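Local coordinates for intracellular serine protease (Bacillus licheniformis, PDB 4ZOQ), which probably acts as a subtilisin-like (peptidase S8) serine endopeptidase that cleaves lanthipeptide precursors, this chain being its N-terminal prodomain, at residues Q31-E36 and V84-I89; F51-D56 and K70-P75; L45-Q50 and A74-K79. One frame throughout, in Å; residues are numbered along the deposited sequence.

Contact 1. Residues Q31-E36 and V84-I89; sequences QYLLLE and VGADVI
Y32 and I89 exchange two backbone hydrogen bonds, Y32 N to I89 O at 3.0 Å and I89 N to Y32 O at 2.7 Å, and L34 does the same with D87. A fifth bond, E36 N to G85 O at 2.9 Å, carries the ladder just past the strand ends. This alternation with the non-hydrogen-bonded pairs L33–V88 and L35–A86, and the 158° between strand directions, define an antiparallel ribbon. Softer polar contacts fill the intervals: V88 CA donates a C-H toward Y32 O at 3.3 Å, and L33 CA does likewise toward D87 O.

Apolar contacts are closest on the side turned to the helices. L33 CD2 touches V88 CG2 at 3.4 Å and also A86 CB, the L33 and V88 side chains running alongside each other in the same direction. In V88, CG1 stands anti to the backbone N (chi1 -170°), which leaves CG2 for L33 and puts CG1 3.7 Å from Q31 NE2. F76 and L80 of helix 70-80 also press on L33. On the other face Y32 CB meets I89 CB at 4.1 Å, beyond which the Y32 ring turns off the ribbon to meet the ring of Y117 of the protease chain, their planes about 50° apart; R157 of that chain bonds to L35 O.

The chemistry is thus divided: main-chain bonds set the register, the L33, A86 and V88 methyls lie on the helix side, and the opposite side of this strand pair serves as a docking surface for the protease chain.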
# COMPACT_ATOMS: atom_id res chain seq x y z
N GLN A 31 -13.24 -18.74 12.82
CA GLN A 31 -12.88 -19.24 11.50
C GLN A 31 -13.34 -18.32 10.36
O GLN A 31 -13.91 -17.26 10.60
CB GLN A 31 -13.44 -20.65 11.28
CG GLN A 31 -13.19 -21.56 12.44
CD GLN A 31 -13.69 -22.95 12.17
OE1 GLN A 31 -13.06 -23.92 12.57
NE2 GLN A 31 -14.81 -23.04 11.48
N TYR A 32 -13.05 -18.73 9.12
CA TYR A 32 -13.35 -17.90 7.95
C TYR A 32 -14.03 -18.70 6.84
O TYR A 32 -13.73 -19.89 6.64
CB TYR A 32 -12.08 -17.23 7.40
CG TYR A 32 -11.47 -16.20 8.32
CD1 TYR A 32 -10.52 -16.55 9.27
CD2 TYR A 32 -11.86 -14.86 8.24
CE1 TYR A 32 -9.97 -15.60 10.13
CE2 TYR A 32 -11.31 -13.90 9.09
CZ TYR A 32 -10.37 -14.28 10.02
OH TYR A 32 -9.83 -13.32 10.85
N LEU A 33 -14.92 -18.04 6.12
CA LEU A 33 -15.71 -18.69 5.09
C LEU A 33 -15.71 -17.93 3.77
O LEU A 33 -15.86 -16.70 3.75
CB LEU A 33 -17.16 -18.87 5.55
CG LEU A 33 -17.65 -20.04 6.40
CD1 LEU A 33 -18.94 -19.67 7.07
CD2 LEU A 33 -17.87 -21.24 5.51
N LEU A 34 -15.63 -18.66 2.67
CA LEU A 34 -15.77 -18.07 1.37
C LEU A 34 -16.94 -18.74 0.66
O LEU A 34 -16.89 -19.93 0.37
CB LEU A 34 -14.47 -18.18 0.57
CG LEU A 34 -14.61 -17.46 -0.77
CD1 LEU A 34 -14.88 -15.97 -0.53
CD2 LEU A 34 -13.36 -17.65 -1.63
N LEU A 35 -18.03 -18.00 0.44
CA LEU A 35 -19.17 -18.54 -0.31
C LEU A 35 -18.81 -18.73 -1.78
O LEU A 35 -18.05 -17.96 -2.36
CB LEU A 35 -20.39 -17.60 -0.20
CG LEU A 35 -20.91 -17.17 1.17
CD1 LEU A 35 -21.79 -15.95 1.04
CD2 LEU A 35 -21.70 -18.29 1.81
N GLU A 36 -19.38 -19.75 -2.40
CA GLU A 36 -19.23 -19.91 -3.83
C GLU A 36 -20.00 -18.82 -4.55
O GLU A 36 -19.63 -18.37 -5.63
CB GLU A 36 -19.79 -21.23 -4.31
CG GLU A 36 -18.96 -22.50 -4.22
CD GLU A 36 -19.74 -23.65 -4.88
OE1 GLU A 36 -20.52 -23.34 -5.82
OE2 GLU A 36 -19.58 -24.83 -4.46
N VAL A 84 -25.84 -24.24 1.28
CA VAL A 84 -25.02 -23.41 0.41
C VAL A 84 -23.57 -23.90 0.34
O VAL A 84 -23.06 -24.53 1.28
CB VAL A 84 -25.05 -21.94 0.87
CG1 VAL A 84 -26.50 -21.46 0.95
CG2 VAL A 84 -24.37 -21.80 2.20
N GLY A 85 -22.93 -23.62 -0.79
CA GLY A 85 -21.54 -24.03 -0.97
C GLY A 85 -20.58 -22.99 -0.45
O GLY A 85 -20.60 -21.83 -0.88
N ALA A 86 -19.75 -23.38 0.51
CA ALA A 86 -18.71 -22.51 1.05
C ALA A 86 -17.46 -23.31 1.44
O ALA A 86 -17.57 -24.47 1.85
CB ALA A 86 -19.23 -21.74 2.24
N ASP A 87 -16.28 -22.71 1.34
CA ASP A 87 -15.05 -23.35 1.82
C ASP A 87 -14.69 -22.68 3.14
O ASP A 87 -14.93 -21.48 3.30
CB ASP A 87 -13.90 -23.25 0.80
CG ASP A 87 -14.29 -23.76 -0.59
OD1 ASP A 87 -15.22 -24.59 -0.69
OD2 ASP A 87 -13.70 -23.31 -1.59
N VAL A 88 -14.11 -23.43 4.07
CA VAL A 88 -13.88 -22.93 5.43
C VAL A 88 -12.39 -22.89 5.79
O VAL A 88 -11.65 -23.80 5.46
CB VAL A 88 -14.61 -23.82 6.45
CG1 VAL A 88 -14.61 -23.21 7.83
CG2 VAL A 88 -16.03 -24.10 5.98
N ILE A 89 -11.97 -21.87 6.53
CA ILE A 89 -10.57 -21.81 6.93
C ILE A 89 -10.44 -21.78 8.44
O ILE A 89 -11.17 -21.07 9.13
CB ILE A 89 -9.86 -20.53 6.35
CG1 ILE A 89 -9.73 -20.61 4.84
CG2 ILE A 89 -8.46 -20.35 6.95
CD1 ILE A 89 -9.33 -19.27 4.22

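Contact 2. Residues F51-D56 and K70-P75; sequences FHIHAD and KQKLAP
K72 meets three consecutive residues, F51, H52 and I53. Its CG, anti to the backbone N (chi1 -169°), comes to the edge of the F51 ring near its plane and lies 3.8 Å from F51 CB. A bend at chi3 (61°) then turns the amine toward the main chain, where K72 NZ makes a weak hydrogen bond of 3.1 Å to H52 O. On the way, K72 CE passes 3.6 Å from I53 CG2. Shortened to an alanine, the residue would probably leave H52 O without this donor and uncover the flank of F51. Next, L73 starts away from the loop, yet its CD2 reaches within 4.3 Å of I53 CG2. P75 follows, with P75 CB 3.7 Å from F51 CE2, the pyrrolidine and the phenyl ring crossing at an angle.

The loop is shaped by a Schellman motif: H52, at positive phi, is the C-prime residue closing the preceding helix, with I53 N bonded to A48 O and H52 N to E49 O. The contact therefore sits where helix 41-49 gives way to strand 54-58, against the first turns of helix 70-80; the I53 side chain packs on A48 of helix 41-49, F76 of helix 70-80 and V66 of strand 63-67.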
# COMPACT_ATOMS: atom_id res chain seq x y z
N PHE A 51 -27.40 -20.56 15.29
CA PHE A 51 -26.37 -21.22 16.08
C PHE A 51 -25.63 -20.22 16.92
O PHE A 51 -24.50 -20.45 17.20
CB PHE A 51 -25.37 -21.98 15.20
CG PHE A 51 -25.92 -23.20 14.52
CD1 PHE A 51 -26.63 -23.11 13.32
CD2 PHE A 51 -25.69 -24.46 15.06
CE1 PHE A 51 -27.12 -24.28 12.70
CE2 PHE A 51 -26.19 -25.61 14.45
CZ PHE A 51 -26.90 -25.52 13.28
N HIS A 52 -26.22 -19.07 17.18
CA HIS A 52 -25.62 -18.02 18.02
C HIS A 52 -24.13 -17.79 17.78
O HIS A 52 -23.33 -17.70 18.72
CB HIS A 52 -25.90 -18.35 19.50
CG HIS A 52 -25.64 -17.20 20.45
ND1 HIS A 52 -26.21 -15.95 20.30
CD2 HIS A 52 -24.83 -17.11 21.52
CE1 HIS A 52 -25.78 -15.15 21.27
NE2 HIS A 52 -24.93 -15.83 22.02
N ILE A 53 -23.76 -17.72 16.51
CA ILE A 53 -22.39 -17.42 16.18
C ILE A 53 -22.41 -16.15 15.36
O ILE A 53 -23.32 -15.91 14.56
CB ILE A 53 -21.66 -18.59 15.40
CG1 ILE A 53 -22.32 -18.88 14.06
CG2 ILE A 53 -21.52 -19.87 16.22
CD1 ILE A 53 -21.56 -18.26 12.90
N HIS A 54 -21.44 -15.28 15.59
CA HIS A 54 -21.42 -14.09 14.77
C HIS A 54 -20.51 -14.17 13.56
O HIS A 54 -19.30 -14.39 13.63
CB HIS A 54 -21.23 -12.83 15.60
CG HIS A 54 -20.66 -11.69 14.83
ND1 HIS A 54 -21.40 -10.56 14.57
CD2 HIS A 54 -19.37 -11.34 14.61
CE1 HIS A 54 -20.63 -9.66 13.99
NE2 HIS A 54 -19.39 -10.11 14.02
N ALA A 55 -21.19 -13.98 12.43
CA ALA A 55 -20.63 -14.01 11.09
C ALA A 55 -20.58 -12.61 10.50
O ALA A 55 -21.61 -11.95 10.29
CB ALA A 55 -21.46 -14.91 10.20
N ASP A 56 -19.36 -12.17 10.22
CA ASP A 56 -19.12 -10.86 9.67
C ASP A 56 -18.75 -11.05 8.23
O ASP A 56 -17.70 -11.61 7.93
CB ASP A 56 -18.00 -10.16 10.42
CG ASP A 56 -17.81 -8.71 9.99
OD1 ASP A 56 -18.41 -8.31 8.97
OD2 ASP A 56 -17.01 -8.00 10.64
N LYS A 70 -16.79 -22.61 20.06
CA LYS A 70 -16.08 -23.56 19.22
C LYS A 70 -16.69 -24.95 19.08
O LYS A 70 -16.34 -25.69 18.16
CB LYS A 70 -14.67 -23.68 19.79
CG LYS A 70 -14.15 -22.33 20.30
CD LYS A 70 -12.74 -22.44 20.83
CE LYS A 70 -12.10 -21.06 20.90
NZ LYS A 70 -10.68 -21.19 21.27
N GLN A 71 -17.60 -25.31 19.98
CA GLN A 71 -18.33 -26.55 19.79
C GLN A 71 -19.32 -26.38 18.69
O GLN A 71 -19.67 -27.32 18.00
CB GLN A 71 -19.04 -26.97 21.06
CG GLN A 71 -18.40 -28.20 21.67
CD GLN A 71 -19.01 -28.59 23.00
OE1 GLN A 71 -18.33 -28.56 24.02
NE2 GLN A 71 -20.30 -28.97 22.99
N LYS A 72 -19.86 -25.18 18.61
CA LYS A 72 -20.91 -24.87 17.67
C LYS A 72 -20.48 -24.37 16.29
O LYS A 72 -21.31 -24.28 15.39
CB LYS A 72 -21.85 -23.92 18.36
CG LYS A 72 -23.16 -23.61 17.76
CD LYS A 72 -23.80 -22.80 18.84
CE LYS A 72 -22.93 -21.54 19.06
NZ LYS A 72 -23.41 -20.54 20.06
N LEU A 73 -19.19 -24.07 16.12
CA LEU A 73 -18.68 -23.77 14.79
C LEU A 73 -18.79 -24.98 13.87
O LEU A 73 -19.11 -24.83 12.69
CB LEU A 73 -17.22 -23.27 14.84
CG LEU A 73 -17.02 -21.88 15.46
CD1 LEU A 73 -15.55 -21.58 15.75
CD2 LEU A 73 -17.61 -20.79 14.58
N ALA A 74 -18.58 -26.18 14.39
CA ALA A 74 -18.69 -27.40 13.57
C ALA A 74 -20.12 -27.74 13.09
O ALA A 74 -20.29 -28.04 11.90
CB ALA A 74 -18.08 -28.60 14.31
N PRO A 75 -21.14 -27.68 13.98
CA PRO A 75 -22.51 -27.89 13.49
C PRO A 75 -23.02 -26.76 12.61
O PRO A 75 -23.89 -26.97 11.76
CB PRO A 75 -23.36 -27.93 14.77
CG PRO A 75 -22.43 -27.93 15.89
CD PRO A 75 -21.09 -27.55 15.44

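Contact 3. Residues L45-Q50 and A74-K79; sequences LDTAEQ and APFTKK
T47 and A48 on helix 41-49 face F76 on helix 70-80, the short segments running at 146° to one another with their axes 9.9 Å apart at closest approach. The backbones come nearest at A48 and F76, whose CA atoms are 6.8 Å apart. Within 74-79 the helix is kinked at P75, where the proline nitrogen, lacking a hydrogen, cannot bond back into the preceding turn; regular bonding continues beyond it, as K79 N to P75 O at 3.0 Å attests. Only about 199 Å² is buried between the segments, which fits a narrow contact carried by one aromatic ring.

That ring reaches across because the F76 CG lies anti to the backbone N (chi1 160°), sending CD1 and CE1 toward the partner helix. T47 CG2 arrives at the ring edge, near its plane, 3.4 Å from F76 CD1. The orientation of T47 sorts its two branches: with chi1 at -56° the methyl is anti to the backbone N and turned to F76, while OG1 sits beside that nitrogen and bonds back to K43 O, one turn earlier. The polar group is therefore satisfied by its own helix and the apolar branch is left for the interface. A48 adds its CB, 4.0 Å from F76 CE1, and its small side chain is consistent with the close approach, 3.6 Å between A48 N and F76 CE1. At the margin, Q50 NE2 and K79 CD approach to 4.4 Å, a loose contact; the K79 amine leads away to a long, weak ion pair with E82.

Beneath the two helices lies the sheet: A55 of strand 54-58 packs on A48, and Q31 of strand 31-35 on T77.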
# COMPACT_ATOMS: atom_id res chain seq x y z
N LEU A 45 -26.22 -15.73 7.06
CA LEU A 45 -26.51 -14.96 8.26
C LEU A 45 -27.68 -15.53 9.04
O LEU A 45 -27.83 -15.22 10.22
CB LEU A 45 -26.80 -13.50 7.92
CG LEU A 45 -25.63 -12.70 7.36
CD1 LEU A 45 -26.09 -11.33 6.92
CD2 LEU A 45 -24.56 -12.59 8.42
N ASP A 46 -28.47 -16.40 8.40
CA ASP A 46 -29.60 -17.04 9.08
C ASP A 46 -29.17 -18.33 9.74
O ASP A 46 -29.66 -18.64 10.81
CB ASP A 46 -30.75 -17.34 8.10
CG ASP A 46 -31.42 -16.07 7.55
OD1 ASP A 46 -31.32 -14.96 8.14
OD2 ASP A 46 -32.08 -16.21 6.49
N THR A 47 -28.28 -19.09 9.11
CA THR A 47 -27.70 -20.24 9.79
C THR A 47 -26.84 -19.78 10.99
O THR A 47 -26.77 -20.46 12.02
CB THR A 47 -26.85 -21.07 8.84
OG1 THR A 47 -27.64 -21.47 7.71
CG2 THR A 47 -26.33 -22.30 9.55
N ALA A 48 -26.20 -18.63 10.87
CA ALA A 48 -25.33 -18.16 11.94
C ALA A 48 -26.11 -17.74 13.17
O ALA A 48 -25.68 -17.95 14.30
CB ALA A 48 -24.46 -16.98 11.45
N GLU A 49 -27.29 -17.19 12.95
CA GLU A 49 -28.09 -16.69 14.05
C GLU A 49 -28.80 -17.84 14.74
O GLU A 49 -29.03 -17.82 15.95
CB GLU A 49 -29.12 -15.69 13.52
CG GLU A 49 -30.05 -15.14 14.55
CD GLU A 49 -31.16 -14.36 13.89
OE1 GLU A 49 -30.99 -14.01 12.69
OE2 GLU A 49 -32.20 -14.09 14.54
N GLN A 50 -28.98 -18.92 13.99
CA GLN A 50 -29.64 -20.09 14.51
C GLN A 50 -28.67 -20.94 15.33
O GLN A 50 -29.09 -21.86 16.04
CB GLN A 50 -30.18 -20.88 13.32
CG GLN A 50 -30.52 -22.33 13.54
CD GLN A 50 -30.84 -23.03 12.23
OE1 GLN A 50 -31.04 -22.37 11.20
NE2 GLN A 50 -30.85 -24.36 12.24
N ALA A 74 -18.58 -26.18 14.39
CA ALA A 74 -18.69 -27.40 13.57
C ALA A 74 -20.12 -27.74 13.09
O ALA A 74 -20.29 -28.04 11.90
CB ALA A 74 -18.08 -28.60 14.31
N PRO A 75 -21.14 -27.68 13.98
CA PRO A 75 -22.51 -27.89 13.49
C PRO A 75 -23.02 -26.76 12.61
O PRO A 75 -23.89 -26.97 11.76
CB PRO A 75 -23.36 -27.93 14.77
CG PRO A 75 -22.43 -27.93 15.89
CD PRO A 75 -21.09 -27.55 15.44
N PHE A 76 -22.42 -25.58 12.78
CA PHE A 76 -22.80 -24.44 11.96
C PHE A 76 -22.24 -24.66 10.59
O PHE A 76 -22.93 -24.45 9.60
CB PHE A 76 -22.25 -23.14 12.55
CG PHE A 76 -22.19 -22.01 11.57
CD1 PHE A 76 -23.33 -21.53 10.94
CD2 PHE A 76 -20.96 -21.46 11.22
CE1 PHE A 76 -23.26 -20.50 10.02
CE2 PHE A 76 -20.88 -20.43 10.30
CZ PHE A 76 -22.03 -19.94 9.70
N THR A 77 -21.01 -25.15 10.54
CA THR A 77 -20.38 -25.49 9.28
C THR A 77 -21.08 -26.64 8.61
O THR A 77 -21.18 -26.68 7.39
CB THR A 77 -18.90 -25.87 9.46
OG1 THR A 77 -18.23 -24.84 10.19
CG2 THR A 77 -18.24 -26.02 8.09
N LYS A 78 -21.62 -27.53 9.42
CA LYS A 78 -22.22 -28.75 8.89
C LYS A 78 -23.65 -28.57 8.40
O LYS A 78 -24.06 -29.31 7.50
CB LYS A 78 -22.21 -29.83 9.98
CG LYS A 78 -22.88 -31.15 9.62
CD LYS A 78 -22.74 -32.13 10.78
CE LYS A 78 -23.53 -33.40 10.54
NZ LYS A 78 -22.64 -34.55 10.18
N LYS A 79 -24.37 -27.55 8.88
CA LYS A 79 -25.71 -27.30 8.35
C LYS A 79 -25.72 -26.12 7.40
O LYS A 79 -26.69 -25.92 6.65
CB LYS A 79 -26.76 -27.07 9.47
CG LYS A 79 -28.21 -27.11 8.95
CD LYS A 79 -29.29 -27.70 9.87
CE LYS A 79 -29.45 -29.22 9.62
NZ LYS A 79 -30.79 -29.81 9.97

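Overall arrangement
The chain runs strand–helix–strand–strand–helix–strand, with an antiparallel sheet ordered 54-58, 63-67, 31-35, 86-89 and both helices on one face: a ferredoxin-like arrangement, as in subtilisin prodomains. Contact 1 joins the first and last strands; contacts 2 and 3 are nested within the loop it closes. Their centres are about 6 Å apart, sharing A74 and P75 of helix 70-80, and each lies about 12 to 13 Å from that of contact 1. The layers meet through V88 on T77 and Q31 on L73. Helix pairing and sheet closure thus form one compact prodomain, whose opposite sheet face meets the protease chain.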